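Local coordinates for ureidoglycolate hydrolase (PDB 4PXE), which hydrolyses (S)-ureidoglycolate to glyoxylate, ammonium and carbon dioxide in the breakdown of purine nucleotides, using two manganese ions per subunit, at residues R307-D310 against E311-N315. Numbering follows the deposited sequence.
Sequences RDID and EARRN. With GLV (glyoxylic acid), chain E.
Asp308 turns its CG away from the backbone N (chi1 -160°), and a bend at chi3 (51°) brings the Arg313 guanidinium round to its carboxylate, side-on, where strand 295-308 turns into helix 311-332. Arg313 NE lies 2.8 Å from Asp308 OD2 and Arg313 NH2 2.9 Å from Asp308 OD1, a two-pronged salt bridge. Both nitrogens reach the syn sides in nearly straight bonds but out of the carboxylate plane, as the 31° between the two planes reflects. Asp308 OD1 also accepts from Asp310 N at 3.0 Å, from above the carboxylate plane on the same face as Arg313 NH2, which closes an Asx turn; Thr279 OG1 bonds to Asp308 OD2. Asp310 is the helix N-cap: its OD1 takes Arg313 N at 2.9 Å through the anti lone pair, while its CB lies over one face of the Arg313 guanidinium. Arg314 N to Asp310 O (3.1 Å) starts the helical bonding. Replacing Asp308 with an alanine would probably leave the Arg313 guanidinium without its carboxylate mate and the Asx turn without its acceptor. Salt bridge, Asx turn and N-cap together link strand end to helix beside Arg307, whose NH1 and NH2 hold glyoxylate O2 and O3, probably offsetting the carboxylate charge.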
# COMPACT_ATOMS: atom_id res chain seq x y z
N ARG A 307 19.37 5.38 -12.76
CA ARG A 307 20.36 4.79 -13.67
C ARG A 307 20.91 5.82 -14.63
O ARG A 307 20.31 6.87 -14.86
CB ARG A 307 19.75 3.65 -14.51
CG ARG A 307 18.65 2.85 -13.81
CD ARG A 307 18.07 1.78 -14.70
NE ARG A 307 16.86 1.24 -14.07
CZ ARG A 307 16.25 0.14 -14.47
NH1 ARG A 307 16.70 -0.55 -15.52
NH2 ARG A 307 15.15 -0.29 -13.84
N ASP A 308 22.08 5.49 -15.20
CA ASP A 308 22.66 6.28 -16.29
C ASP A 308 23.67 5.37 -16.98
O ASP A 308 24.23 4.47 -16.36
CB ASP A 308 23.36 7.53 -15.74
CG ASP A 308 23.57 8.62 -16.79
OD1 ASP A 308 23.89 8.31 -17.97
OD2 ASP A 308 23.44 9.82 -16.44
N ILE A 309 23.93 5.61 -18.26
CA ILE A 309 25.00 4.90 -18.94
C ILE A 309 26.34 5.37 -18.37
O ILE A 309 27.30 4.59 -18.31
CB ILE A 309 24.93 5.08 -20.48
CG1 ILE A 309 25.99 4.21 -21.18
CG2 ILE A 309 25.08 6.55 -20.87
CD1 ILE A 309 25.92 2.73 -20.84
N ASP A 310 26.38 6.62 -17.91
CA ASP A 310 27.56 7.19 -17.26
C ASP A 310 27.49 7.00 -15.74
O ASP A 310 26.63 7.58 -15.07
CB ASP A 310 27.68 8.67 -17.60
CG ASP A 310 29.02 9.24 -17.17
OD1 ASP A 310 29.14 9.64 -16.00
OD2 ASP A 310 29.95 9.27 -18.01
N GLU A 311 28.40 6.20 -15.21
CA GLU A 311 28.41 5.84 -13.79
C GLU A 311 28.57 7.05 -12.87
O GLU A 311 27.84 7.20 -11.88
CB GLU A 311 29.50 4.80 -13.52
CG GLU A 311 29.45 4.15 -12.14
CD GLU A 311 30.49 3.04 -11.99
OE1 GLU A 311 31.29 2.84 -12.92
OE2 GLU A 311 30.50 2.37 -10.94
N ALA A 312 29.51 7.93 -13.20
CA ALA A 312 29.74 9.12 -12.39
C ALA A 312 28.51 10.03 -12.31
O ALA A 312 28.19 10.57 -11.24
CB ALA A 312 30.96 9.89 -12.92
N ARG A 313 27.83 10.22 -13.43
CA ARG A 313 26.63 11.05 -13.48
C ARG A 313 25.53 10.43 -12.60
O ARG A 313 24.84 11.13 -11.85
CB ARG A 313 26.15 11.17 -14.92
CG ARG A 313 25.41 12.44 -15.25
CD ARG A 313 25.54 12.76 -16.73
NE ARG A 313 25.20 11.62 -17.57
CZ ARG A 313 25.59 11.47 -18.84
NH1 ARG A 313 26.34 12.39 -19.42
NH2 ARG A 313 25.23 10.39 -19.52
N ARG A 314 25.39 9.10 -12.70
CA ARG A 314 24.46 8.33 -11.88
C ARG A 314 24.75 8.55 -10.39
O ARG A 314 23.85 8.85 -9.61
CB ARG A 314 24.57 6.85 -12.23
CG ARG A 314 23.41 5.95 -11.81
CD ARG A 314 23.59 5.32 -10.44
NE ARG A 314 24.95 4.88 -10.13
CZ ARG A 314 25.43 3.66 -10.35
NH1 ARG A 314 24.68 2.72 -10.93
NH2 ARG A 314 26.68 3.37 -10.00
N ASN A 315 26.01 8.40 -10.01
CA ASN A 315 26.43 8.56 -8.62
C ASN A 315 26.16 9.95 -8.08
O ASN A 315 25.80 10.09 -6.91
CB ASN A 315 27.90 8.17 -8.45
CG ASN A 315 28.14 6.68 -8.65
OD1 ASN A 315 27.19 5.89 -8.69
ND2 ASN A 315 29.40 6.28 -8.75
C1 GLV E . 14.69 -5.02 -14.96
O1 GLV E . 15.52 -5.76 -15.78
C2 GLV E . 14.87 -3.55 -15.08
O2 GLV E . 15.73 -3.10 -15.90
O3 GLV E . 14.16 -2.77 -14.37